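Twitching motility pilus retraction protein (Geobacter sulfurreducens PCA, PDB 5ZFQ) probably hydrolyses ATP as a hexameric motor that powers retraction of the type IV pilus, the basis of twitching motility. Local coordinates at residues N264-V269 / P276-Q281; T293-V298 / M363-D368; A306-V311 / S330-G335. All blocks are in the same frame, centred on the assembly; numbering follows the deposited sequence.

Contact 1 (N264-V269 / P276-Q281); sequences NRIVDV and PQVRAQ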
ATOM      1  N   ASN A 264      16.018  -6.191  23.179  1.00 36.91           N
ATOM      2  CA  ASN A 264      16.117  -6.626  21.780  1.00 37.21           C
ATOM      3  C   ASN A 264      14.953  -6.109  20.950  1.00 36.29           C
ATOM      4  O   ASN A 264      15.143  -5.642  19.823  1.00 35.38           O
ATOM      5  CB  ASN A 264      16.201  -8.151  21.677  1.00 38.35           C
ATOM      6  CG  ASN A 264      17.615  -8.680  21.899  1.00 39.27           C
ATOM      7  OD1 ASN A 264      18.597  -8.075  21.449  1.00 39.61           O
ATOM      8  ND2 ASN A 264      17.725  -9.819  22.588  1.00 39.70           N
ATOM      9  N   ARG A 265      13.761  -6.164  21.538  1.00 36.72           N
ATOM     10  CA  ARG A 265      12.546  -5.671  20.887  1.00 37.20           C
ATOM     11  C   ARG A 265      12.593  -4.176  20.589  1.00 37.14           C
ATOM     12  O   ARG A 265      12.087  -3.746  19.554  1.00 37.31           O
ATOM     13  CB  ARG A 265      11.315  -5.982  21.739  1.00 36.94           C
ATOM     14  CG  ARG A 265       9.984  -5.593  21.098  1.00 36.62           C
ATOM     15  CD  ARG A 265       9.745  -6.336  19.827  1.00 37.05           C
ATOM     16  NE  ARG A 265      10.154  -7.721  19.988  1.00 38.00           N
ATOM     17  CZ  ARG A 265       9.434  -8.657  20.610  1.00 38.36           C
ATOM     18  NH1 ARG A 265       8.241  -8.358  21.119  1.00 37.88           N
ATOM     19  NH2 ARG A 265       9.908  -9.904  20.718  1.00 38.78           N
ATOM     20  N   ILE A 266      13.182  -3.388  21.489  1.00 37.15           N
ATOM     21  CA  ILE A 266      13.341  -1.950  21.253  1.00 37.68           C
ATOM     22  C   ILE A 266      14.183  -1.695  19.990  1.00 39.36           C
ATOM     23  O   ILE A 266      13.883  -0.810  19.190  1.00 39.63           O
ATOM     24  CB  ILE A 266      14.009  -1.242  22.449  1.00 36.83           C
ATOM     25  CG1 ILE A 266      13.163  -1.388  23.711  1.00 36.27           C
ATOM     26  CG2 ILE A 266      14.283   0.220  22.131  1.00 36.16           C
ATOM     27  CD1 ILE A 266      11.841  -0.717  23.614  1.00 35.87           C
ATOM     28  N   VAL A 267      15.225  -2.497  19.814  1.00 40.42           N
ATOM     29  CA  VAL A 267      16.191  -2.294  18.743  1.00 41.15           C
ATOM     30  C   VAL A 267      15.686  -2.849  17.422  1.00 41.91           C
ATOM     31  O   VAL A 267      15.726  -2.177  16.394  1.00 41.02           O
ATOM     32  CB  VAL A 267      17.553  -2.974  19.072  1.00 35.11           C
ATOM     33  CG1 VAL A 267      18.541  -2.758  17.946  1.00 35.39           C
ATOM     34  CG2 VAL A 267      18.111  -2.473  20.401  1.00 34.50           C
ATOM     35  N   ASP A 268      15.215  -4.091  17.473  1.00 43.37           N
ATOM     36  CA  ASP A 268      14.979  -4.877  16.281  1.00 45.14           C
ATOM     37  C   ASP A 268      13.879  -4.341  15.365  1.00 46.25           C
ATOM     38  O   ASP A 268      13.834  -4.704  14.195  1.00 47.56           O
ATOM     39  CB  ASP A 268      14.672  -6.329  16.681  1.00 46.16           C
ATOM     40  CG  ASP A 268      15.900  -7.060  17.250  1.00 46.70           C
ATOM     41  OD1 ASP A 268      17.039  -6.550  17.080  1.00 46.42           O
ATOM     42  OD2 ASP A 268      15.727  -8.155  17.850  1.00 47.01           O
ATOM     43  N   VAL A 269      13.010  -3.473  15.872  1.00 46.11           N
ATOM     44  CA  VAL A 269      11.896  -2.959  15.064  1.00 47.66           C
ATOM     45  C   VAL A 269      12.350  -1.843  14.135  1.00 49.18           C
ATOM     46  O   VAL A 269      11.649  -1.492  13.184  1.00 50.43           O
ATOM     47  CB  VAL A 269      10.738  -2.426  15.947  1.00 42.81           C
ATOM     48  CG1 VAL A 269       9.997  -3.582  16.635  1.00 34.47           C
ATOM     49  CG2 VAL A 269      11.267  -1.430  16.966  1.00 33.60           C
ATOM     50  N   PRO A 276      22.472   0.823  15.649  1.00 54.50           N
ATOM     51  CA  PRO A 276      23.575   1.385  16.443  1.00 55.39           C
ATOM     52  C   PRO A 276      23.240   2.697  17.185  1.00 53.72           C
ATOM     53  O   PRO A 276      23.784   2.911  18.276  1.00 53.68           O
ATOM     54  CB  PRO A 276      24.665   1.621  15.390  1.00 58.49           C
ATOM     55  CG  PRO A 276      24.435   0.568  14.401  1.00 59.09           C
ATOM     56  CD  PRO A 276      22.936   0.459  14.296  1.00 56.76           C
ATOM     57  N   GLN A 277      22.380   3.553  16.627  1.00 51.97           N
ATOM     58  CA  GLN A 277      21.973   4.758  17.354  1.00 50.09           C
ATOM     59  C   GLN A 277      21.104   4.417  18.583  1.00 47.61           C
ATOM     60  O   GLN A 277      21.333   4.920  19.700  1.00 47.10           O
ATOM     61  CB  GLN A 277      21.194   5.729  16.467  1.00 49.37           C
ATOM     62  CG  GLN A 277      20.757   6.949  17.283  1.00 48.50           C
ATOM     63  CD  GLN A 277      19.749   7.848  16.603  1.00 48.20           C
ATOM     64  OE1 GLN A 277      19.230   7.537  15.537  1.00 48.70           O
ATOM     65  NE2 GLN A 277      19.469   8.982  17.227  1.00 47.71           N
ATOM     66  N   VAL A 278      20.100   3.571  18.354  1.00 45.98           N
ATOM     67  CA  VAL A 278      19.079   3.289  19.345  1.00 43.62           C
ATOM     68  C   VAL A 278      19.677   2.564  20.538  1.00 43.39           C
ATOM     69  O   VAL A 278      19.337   2.859  21.687  1.00 42.08           O
ATOM     70  CB  VAL A 278      17.931   2.484  18.721  1.00 42.68           C
ATOM     71  CG1 VAL A 278      17.183   1.667  19.775  1.00 41.05           C
ATOM     72  CG2 VAL A 278      16.991   3.436  17.981  1.00 42.26           C
ATOM     73  N   ARG A 279      20.598   1.649  20.261  1.00 44.77           N
ATOM     74  CA  ARG A 279      21.366   1.003  21.314  1.00 45.61           C
ATOM     75  C   ARG A 279      22.199   2.003  22.137  1.00 46.58           C
ATOM     76  O   ARG A 279      22.310   1.871  23.362  1.00 46.23           O
ATOM     77  CB  ARG A 279      22.287  -0.054  20.709  1.00 47.88           C
ATOM     78  CG  ARG A 279      21.596  -1.332  20.261  1.00 47.74           C
ATOM     79  CD  ARG A 279      22.629  -2.413  20.049  1.00 50.27           C
ATOM     80  NE  ARG A 279      23.652  -1.992  19.093  1.00 53.45           N
ATOM     81  CZ  ARG A 279      23.634  -2.328  17.809  1.00 55.37           C
ATOM     82  NH1 ARG A 279      22.643  -3.099  17.355  1.00 54.95           N
ATOM     83  NH2 ARG A 279      24.593  -1.904  16.990  1.00 57.54           N
ATOM     84  N   ALA A 280      22.793   2.985  21.455  1.00 47.86           N
ATOM     85  CA  ALA A 280      23.584   4.021  22.119  1.00 48.84           C
ATOM     86  C   ALA A 280      22.683   4.857  23.005  1.00 47.10           C
ATOM     87  O   ALA A 280      23.034   5.176  24.134  1.00 40.24           O
ATOM     88  CB  ALA A 280      24.304   4.898  21.096  1.00 43.70           C
ATOM     89  N   GLN A 281      21.508   5.187  22.480  1.00 45.32           N
ATOM     90  CA  GLN A 281      20.479   5.878  23.237  1.00 42.87           C
ATOM     91  C   GLN A 281      20.021   5.086  24.455  1.00 40.84           C
ATOM     92  O   GLN A 281      19.949   5.622  25.578  1.00 40.40           O
ATOM     93  CB  GLN A 281      19.275   6.164  22.349  1.00 42.11           C
ATOM     94  CG  GLN A 281      19.317   7.511  21.673  1.00 43.34           C
ATOM     95  CD  GLN A 281      18.264   7.627  20.605  1.00 43.30           C
ATOM     96  OE1 GLN A 281      18.181   6.780  19.707  1.00 44.11           O
ATOM     97  NE2 GLN A 281      17.432   8.659  20.701  1.00 42.58           N
TER
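Val267 and Val278 lie level with each other across a helical hairpin in the RecA-like ATPase domain, where helix 259-268 turns through a short loop into helix 275-285. The two short helical segments run roughly antiparallel, at 144°, with axes 9.5 Å apart at closest approach, and no hydrogen bond crosses between them.

Aliphatic packing carries the centre. Val278 sets CG1 against two residues of the other helix: it lies 4.0 Å from Ile266 CG2 and 4.3 Å from Val267 CG2. Ile266 offers only this short branch, which its first torsion sets anti to the backbone N. The longer arm leads away from helix 275-285; Ile266 as a whole also touches Leu254 of strand 249-254 and Ile237 of helix 234-245.

A second kind of contact joins Val267 to the aliphatic part of Arg279, the two side chains crossing at a slant. Both methyls of the valine meet CG of the arginine, which then bends at chi3 (-56°), and Pro276 N lies over one face of the guanidinium, toward its rim. A long, weak ion pair joins Arg279 to Asp323. Gln277 bonds through OE1 to Arg265 NH1 of a neighbouring subunit. Closest of all across the two helices is Val267 CG2, 3.7 Å from Arg279 CG.

Contact 2 (T293-V298 / M363-D368); sequences TLLPNV and MARSSD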
ATOM      1  N   THR A 293       4.995 -11.114  35.811  1.00 45.94           N
ATOM      2  CA  THR A 293       4.033 -12.172  35.602  1.00 45.06           C
ATOM      3  C   THR A 293       3.138 -12.388  36.793  1.00 44.66           C
ATOM      4  O   THR A 293       3.609 -12.480  37.880  1.00 45.73           O
ATOM      5  CB  THR A 293       4.672 -13.540  35.400  1.00 46.36           C
ATOM      6  OG1 THR A 293       5.699 -13.464  34.438  1.00 46.19           O
ATOM      7  CG2 THR A 293       3.675 -14.450  34.868  1.00 46.74           C
ATOM      8  N   LEU A 294       1.839 -12.429  36.602  1.00 42.83           N
ATOM      9  CA  LEU A 294       0.962 -12.856  37.688  1.00 42.27           C
ATOM     10  C   LEU A 294       0.699 -14.348  37.525  1.00 41.39           C
ATOM     11  O   LEU A 294      -0.054 -14.773  36.634  1.00 40.25           O
ATOM     12  CB  LEU A 294      -0.354 -12.068  37.695  1.00 42.00           C
ATOM     13  CG  LEU A 294      -0.290 -10.609  38.180  1.00 41.46           C
ATOM     14  CD1 LEU A 294      -1.629  -9.887  37.955  1.00 40.72           C
ATOM     15  CD2 LEU A 294       0.167 -10.517  39.649  1.00 42.71           C
ATOM     16  N   LEU A 295       1.355 -15.139  38.367  1.00 41.74           N
ATOM     17  CA  LEU A 295       1.174 -16.580  38.367  1.00 42.13           C
ATOM     18  C   LEU A 295       0.017 -16.934  39.281  1.00 42.42           C
ATOM     19  O   LEU A 295      -0.390 -16.108  40.084  1.00 42.34           O
ATOM     20  CB  LEU A 295       2.464 -17.277  38.814  1.00 43.50           C
ATOM     21  CG  LEU A 295       3.638 -17.033  37.858  1.00 42.59           C
ATOM     22  CD1 LEU A 295       4.926 -17.531  38.461  1.00 36.11           C
ATOM     23  CD2 LEU A 295       3.377 -17.706  36.523  1.00 41.82           C
ATOM     24  N   PRO A 296      -0.544 -18.148  39.141  1.00 43.04           N
ATOM     25  CA  PRO A 296      -1.508 -18.632  40.134  1.00 45.31           C
ATOM     26  C   PRO A 296      -0.823 -19.036  41.432  1.00 47.45           C
ATOM     27  O   PRO A 296       0.302 -19.523  41.389  1.00 47.53           O
ATOM     28  CB  PRO A 296      -2.136 -19.855  39.449  1.00 39.28           C
ATOM     29  CG  PRO A 296      -1.143 -20.305  38.469  1.00 42.42           C
ATOM     30  CD  PRO A 296      -0.469 -19.046  37.976  1.00 41.53           C
ATOM     31  N   ASN A 297      -1.466 -18.848  42.578  1.00 49.34           N
ATOM     32  CA  ASN A 297      -0.863 -19.375  43.790  1.00 51.78           C
ATOM     33  C   ASN A 297      -1.054 -20.890  43.833  1.00 53.80           C
ATOM     34  O   ASN A 297      -1.846 -21.451  43.059  1.00 52.65           O
ATOM     35  CB  ASN A 297      -1.422 -18.705  45.057  1.00 52.90           C
ATOM     36  CG  ASN A 297      -2.948 -18.665  45.102  1.00 52.92           C
ATOM     37  OD1 ASN A 297      -3.631 -19.555  44.584  1.00 53.04           O
ATOM     38  ND2 ASN A 297      -3.487 -17.627  45.745  1.00 52.78           N
ATOM     39  N   VAL A 298      -0.296 -21.554  44.704  1.00 56.94           N
ATOM     40  CA  VAL A 298      -0.423 -22.999  44.868  1.00 59.13           C
ATOM     41  C   VAL A 298      -1.905 -23.378  45.040  1.00 59.70           C
ATOM     42  O   VAL A 298      -2.385 -24.350  44.447  1.00 59.18           O
ATOM     43  CB  VAL A 298       0.450 -23.495  46.049  1.00 61.73           C
ATOM     44  CG1 VAL A 298       0.181 -22.665  47.303  1.00 63.37           C
ATOM     45  CG2 VAL A 298       0.196 -24.975  46.310  1.00 64.18           C
ATOM     46  N   MET A 363       8.146 -24.117  36.949  1.00 45.61           N
ATOM     47  CA  MET A 363       8.975 -24.694  35.901  1.00 43.85           C
ATOM     48  C   MET A 363       8.420 -24.429  34.505  1.00 42.45           C
ATOM     49  O   MET A 363       9.193 -24.359  33.550  1.00 42.31           O
ATOM     50  CB  MET A 363       9.126 -26.199  36.089  1.00 43.30           C
ATOM     51  CG  MET A 363       9.935 -26.678  37.295  1.00 43.50           C
ATOM     52  SD  MET A 363      11.707 -26.188  37.096  1.00 42.64           S
ATOM     53  CE  MET A 363      12.147 -27.055  35.552  1.00 59.47           C
ATOM     54  N   ALA A 364       7.095 -24.300  34.365  1.00 41.76           N
ATOM     55  CA  ALA A 364       6.518 -24.013  33.048  1.00 41.34           C
ATOM     56  C   ALA A 364       6.885 -22.596  32.619  1.00 41.32           C
ATOM     57  O   ALA A 364       7.178 -22.341  31.458  1.00 41.71           O
ATOM     58  CB  ALA A 364       4.989 -24.192  33.047  1.00 40.57           C
ATOM     59  N   ARG A 365       6.854 -21.678  33.576  1.00 40.80           N
ATOM     60  CA  ARG A 365       7.089 -20.272  33.314  1.00 39.60           C
ATOM     61  C   ARG A 365       8.553 -20.007  33.077  1.00 40.28           C
ATOM     62  O   ARG A 365       8.915 -19.035  32.418  1.00 40.46           O
ATOM     63  CB  ARG A 365       6.580 -19.425  34.485  1.00 38.77           C
ATOM     64  CG  ARG A 365       6.819 -17.944  34.319  1.00 38.11           C
ATOM     65  CD  ARG A 365       6.345 -17.418  32.945  1.00 37.36           C
ATOM     66  NE  ARG A 365       6.648 -15.993  32.813  1.00 37.45           N
ATOM     67  CZ  ARG A 365       7.848 -15.503  32.497  1.00 38.24           C
ATOM     68  NH1 ARG A 365       8.879 -16.323  32.248  1.00 38.89           N
ATOM     69  NH2 ARG A 365       8.014 -14.186  32.419  1.00 38.19           N
ATOM     70  N   SER A 366       9.398 -20.867  33.621  1.00 41.21           N
ATOM     71  CA  SER A 366      10.840 -20.678  33.526  1.00 41.99           C
ATOM     72  C   SER A 366      11.328 -20.673  32.076  1.00 41.63           C
ATOM     73  O   SER A 366      11.010 -21.569  31.291  1.00 41.43           O
ATOM     74  CB  SER A 366      11.565 -21.770  34.320  1.00 43.18           C
ATOM     75  OG  SER A 366      12.953 -21.518  34.374  1.00 44.01           O
ATOM     76  N   SER A 367      12.089 -19.645  31.727  1.00 41.44           N
ATOM     77  CA  SER A 367      12.729 -19.598  30.428  1.00 41.68           C
ATOM     78  C   SER A 367      14.049 -20.365  30.459  1.00 43.05           C
ATOM     79  O   SER A 367      14.661 -20.586  29.405  1.00 43.35           O
ATOM     80  CB  SER A 367      12.963 -18.159  29.991  1.00 41.58           C
ATOM     81  OG  SER A 367      13.495 -17.408  31.068  1.00 42.32           O
ATOM     82  N   ASP A 368      14.489 -20.759  31.663  1.00 43.86           N
ATOM     83  CA  ASP A 368      15.576 -21.736  31.823  1.00 45.65           C
ATOM     84  C   ASP A 368      15.337 -22.707  33.004  1.00 46.73           C
ATOM     85  O   ASP A 368      15.933 -22.561  34.093  1.00 46.91           O
ATOM     86  CB  ASP A 368      16.937 -21.039  31.983  1.00 46.54           C
ATOM     87  CG  ASP A 368      18.113 -22.028  31.905  1.00 48.58           C
ATOM     88  OD1 ASP A 368      17.903 -23.257  31.677  1.00 48.61           O
ATOM     89  OD2 ASP A 368      19.263 -21.565  32.043  1.00 50.11           O
TER
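Thr293 OG1 sits at the edge of the Arg365 guanidinium, near its plane, and takes two weak hydrogen bonds from it. Arg365 NE and Arg365 NH2 each lie 3.2 Å from Thr293 OG1, but both bonds are strongly bent, with N-H...O angles of 132° and 131°. One hydroxyl oxygen is thus shared by two donors of the same flat group, a forked but weak grip, which may favour this orientation of the guanidinium.

Nearer the helix backbone, Leu295 CD2 meets the root of the arginine, 4.1 Å from Arg365 CG, the two side chains crossing nearly at right angles. The arginine chain leaves its helix with CG anti to the backbone N (chi1 178°) and bends at chi2, which carries the guanidinium past the leucine to the threonine.

Thr293 and Leu295 lie two apart on strand 286-296 of the RecA-like mixed sheet, while Arg365 is the last helical residue of helix 359-365, so the contact joins the C-terminal end of helix 359-365 to that sheet. Met344 of helix 344-353 touches both Thr293 and Arg365, and Leu348 packs on Leu295. Arg365 NH2 has a further weak bond to Asn257 O. From a neighbouring subunit, Phe284 packs against both Leu295 and Arg365.

Contact 3 (A306-V311 / S330-G335); sequences ALEVMV and SQMQVG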
ATOM      1  N   ALA A 306       5.577 -12.479  40.043  1.00 39.47           N
ATOM      2  CA  ALA A 306       6.923 -12.894  39.745  1.00 39.48           C
ATOM      3  C   ALA A 306       7.501 -11.727  38.963  1.00 33.40           C
ATOM      4  O   ALA A 306       6.893 -11.185  38.089  1.00 35.72           O
ATOM      5  CB  ALA A 306       6.947 -14.173  38.970  1.00 34.96           C
ATOM      6  N   LEU A 307       8.717 -11.372  39.268  1.00 33.87           N
ATOM      7  CA  LEU A 307       9.250 -10.135  38.737  1.00 35.32           C
ATOM      8  C   LEU A 307      10.732 -10.240  38.398  1.00 35.60           C
ATOM      9  O   LEU A 307      11.561 -10.640  39.235  1.00 36.22           O
ATOM     10  CB  LEU A 307       9.014  -9.002  39.745  1.00 35.85           C
ATOM     11  CG  LEU A 307       9.584  -7.612  39.472  1.00 35.76           C
ATOM     12  CD1 LEU A 307       8.759  -6.818  38.447  1.00 31.16           C
ATOM     13  CD2 LEU A 307       9.712  -6.872  40.799  1.00 37.13           C
ATOM     14  N   GLU A 308      11.079  -9.812  37.206  1.00 34.97           N
ATOM     15  CA  GLU A 308      12.441  -9.771  36.809  1.00 35.49           C
ATOM     16  C   GLU A 308      12.779  -8.301  36.784  1.00 35.39           C
ATOM     17  O   GLU A 308      12.086  -7.530  36.197  1.00 33.97           O
ATOM     18  CB  GLU A 308      12.603 -10.393  35.449  1.00 32.68           C
ATOM     19  CG  GLU A 308      13.912 -10.042  34.795  1.00 35.64           C
ATOM     20  CD  GLU A 308      14.439 -11.089  33.872  1.00 35.80           C
ATOM     21  OE1 GLU A 308      14.849 -12.132  34.329  1.00 36.95           O
ATOM     22  OE2 GLU A 308      14.463 -10.863  32.688  1.00 35.16           O
ATOM     23  N   VAL A 309      13.847  -7.915  37.459  1.00 36.58           N
ATOM     24  CA  VAL A 309      14.281  -6.534  37.496  1.00 36.71           C
ATOM     25  C   VAL A 309      15.690  -6.343  37.003  1.00 37.65           C
ATOM     26  O   VAL A 309      16.583  -6.948  37.493  1.00 39.03           O
ATOM     27  CB  VAL A 309      14.290  -6.000  38.930  1.00 39.39           C
ATOM     28  CG1 VAL A 309      14.672  -4.549  38.973  1.00 39.08           C
ATOM     29  CG2 VAL A 309      12.971  -6.218  39.602  1.00 39.09           C
ATOM     30  N   MET A 310      15.886  -5.455  36.055  1.00 37.14           N
ATOM     31  CA  MET A 310      17.206  -5.147  35.572  1.00 38.03           C
ATOM     32  C   MET A 310      17.547  -3.697  35.847  1.00 38.42           C
ATOM     33  O   MET A 310      16.885  -2.825  35.366  1.00 37.34           O
ATOM     34  CB  MET A 310      17.260  -5.359  34.082  1.00 37.25           C
ATOM     35  CG  MET A 310      18.641  -5.374  33.491  1.00 38.11           C
ATOM     36  SD  MET A 310      19.379  -3.840  33.004  1.00 37.93           S
ATOM     37  CE  MET A 310      18.295  -3.168  31.814  1.00 38.10           C
ATOM     38  N   VAL A 311      18.600  -3.448  36.604  1.00 40.25           N
ATOM     39  CA  VAL A 311      19.047  -2.106  36.890  1.00 41.18           C
ATOM     40  C   VAL A 311      20.369  -1.942  36.207  1.00 42.35           C
ATOM     41  O   VAL A 311      21.303  -2.622  36.514  1.00 43.83           O
ATOM     42  CB  VAL A 311      19.249  -1.871  38.377  1.00 42.99           C
ATOM     43  CG1 VAL A 311      19.533  -0.414  38.629  1.00 43.49           C
ATOM     44  CG2 VAL A 311      18.009  -2.255  39.139  1.00 42.36           C
ATOM     45  N   SER A 330      23.677 -12.358  32.549  1.00 58.57           N
ATOM     46  CA  SER A 330      24.763 -12.684  33.472  1.00 61.25           C
ATOM     47  C   SER A 330      24.922 -11.663  34.597  1.00 62.24           C
ATOM     48  O   SER A 330      25.053 -12.026  35.770  1.00 62.97           O
ATOM     49  CB  SER A 330      26.076 -12.800  32.702  1.00 63.13           C
ATOM     50  OG  SER A 330      27.185 -12.849  33.585  1.00 65.52           O
ATOM     51  N   GLN A 331      24.914 -10.385  34.230  1.00 62.63           N
ATOM     52  CA  GLN A 331      25.025  -9.309  35.205  1.00 63.81           C
ATOM     53  C   GLN A 331      23.839  -9.296  36.171  1.00 63.87           C
ATOM     54  O   GLN A 331      23.947  -8.831  37.303  1.00 64.18           O
ATOM     55  CB  GLN A 331      25.152  -7.967  34.489  1.00 63.14           C
ATOM     56  CG  GLN A 331      26.463  -7.818  33.769  1.00 65.52           C
ATOM     57  CD  GLN A 331      27.659  -8.015  34.700  1.00 68.40           C
ATOM     58  OE1 GLN A 331      27.825  -7.278  35.683  1.00 68.76           O
ATOM     59  NE2 GLN A 331      28.498  -9.019  34.395  1.00 70.39           N
ATOM     60  N   MET A 332      22.708  -9.827  35.734  1.00 64.16           N
ATOM     61  CA  MET A 332      21.524  -9.792  36.573  1.00 65.31           C
ATOM     62  C   MET A 332      21.550 -10.891  37.643  1.00 69.42           C
ATOM     63  O   MET A 332      20.902 -10.769  38.695  1.00 69.20           O
ATOM     64  CB  MET A 332      20.275  -9.907  35.704  1.00 62.90           C
ATOM     65  CG  MET A 332      20.335  -9.009  34.497  1.00 61.62           C
ATOM     66  SD  MET A 332      18.851  -9.004  33.490  1.00 56.57           S
ATOM     67  CE  MET A 332      17.550  -9.342  34.690  1.00 36.10           C
ATOM     68  N   GLN A 333      22.272 -11.958  37.364  1.00 73.75           N
ATOM     69  CA  GLN A 333      22.387 -13.068  38.286  1.00 77.76           C
ATOM     70  C   GLN A 333      23.086 -12.665  39.567  1.00 82.23           C
ATOM     71  O   GLN A 333      22.657 -12.998  40.661  1.00 82.23           O
ATOM     72  CB  GLN A 333      23.149 -14.185  37.617  1.00 78.66           C
ATOM     73  CG  GLN A 333      22.282 -15.247  36.988  1.00 77.16           C
ATOM     74  CD  GLN A 333      22.976 -15.916  35.837  1.00 78.71           C
ATOM     75  OE1 GLN A 333      24.014 -15.474  35.404  1.00 80.27           O
ATOM     76  NE2 GLN A 333      22.408 -16.989  35.343  1.00 78.45           N
ATOM     77  N   VAL A 334      24.143 -11.886  39.422  1.00 89.99           N
ATOM     78  CA  VAL A 334      24.945 -11.453  40.551  1.00 93.51           C
ATOM     79  C   VAL A 334      24.681 -10.052  41.072  1.00 97.31           C
ATOM     80  O   VAL A 334      25.442  -9.572  41.892  1.00 98.85           O
ATOM     81  CB  VAL A 334      26.426 -11.521  40.189  1.00 93.82           C
ATOM     82  CG1 VAL A 334      26.691 -12.776  39.401  1.00 92.79           C
ATOM     83  CG2 VAL A 334      26.811 -10.320  39.375  1.00 92.92           C
ATOM     84  N   GLY A 335      23.627  -9.402  40.591  1.00 98.29           N
ATOM     85  CA  GLY A 335      23.322  -8.040  40.956  1.00101.16           C
ATOM     86  C   GLY A 335      22.396  -7.745  42.101  1.00102.85           C
ATOM     87  O   GLY A 335      22.090  -6.598  42.349  1.00106.80           O
TER
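Strand 303-310, the outermost strand of the mixed sheet within the chain, receives Met332 from helix 328-333 across the side chains of Glu308 and Met310. The sulfur makes the shortest approach: Met332 SD lies 3.6 Å from Met310 CG and 4.0 Å from Met310 CB. The two methionines cross at about a right angle, and Met310, bent at both chi2 and chi3, turns its own far end away from the helix.

Beyond the sulfur, the terminal methyl has the wider reach, extending to the next residue on this side of the strand. Met332 CE is 3.7 Å from Glu308 CG and equally near Glu308 CD, and it also lies 3.8 Å from Val309 O. A first torsion of -46° places Met332 CG beside its backbone N, and with chi3 bent, the methyl ends up against Glu308.

Glu308 and Met310, two residues apart, belong to the edge of a RecA-like sheet whose neighbouring strand is 286-296. The buried carboxylate of Glu308 has backbone partners on both oxygens: OE1 accepts from Met344 N and OE2 from Ala259 N. Such a pair of N-H donors would be expected to favour the ionised form. Ala259 and Met341 both touch Met310 and Met332.

In the fold
Read from the N terminus, the three contacts show local and distant closure combined in one RecA-like domain. Contact 1 comes first and closes a loop of six residues, completing a helical hairpin before the chain enters strand 286-296. That strand opens contact 2, which closes only some 65 residues later, at the end of helix 359-365. Contact 3 is nested inside this long loop, tying strand 303-310 to helix 328-333. Contacts 2 and 3 meet where their strands pair, through a probable hydrogen bond between Thr293 O and Ala306 N. Contact 1 stands apart, its centre about 20 Å from that of contact 3, but contacts 1 and 2 both touch the same neighbouring subunit, contact 1 a second one as well.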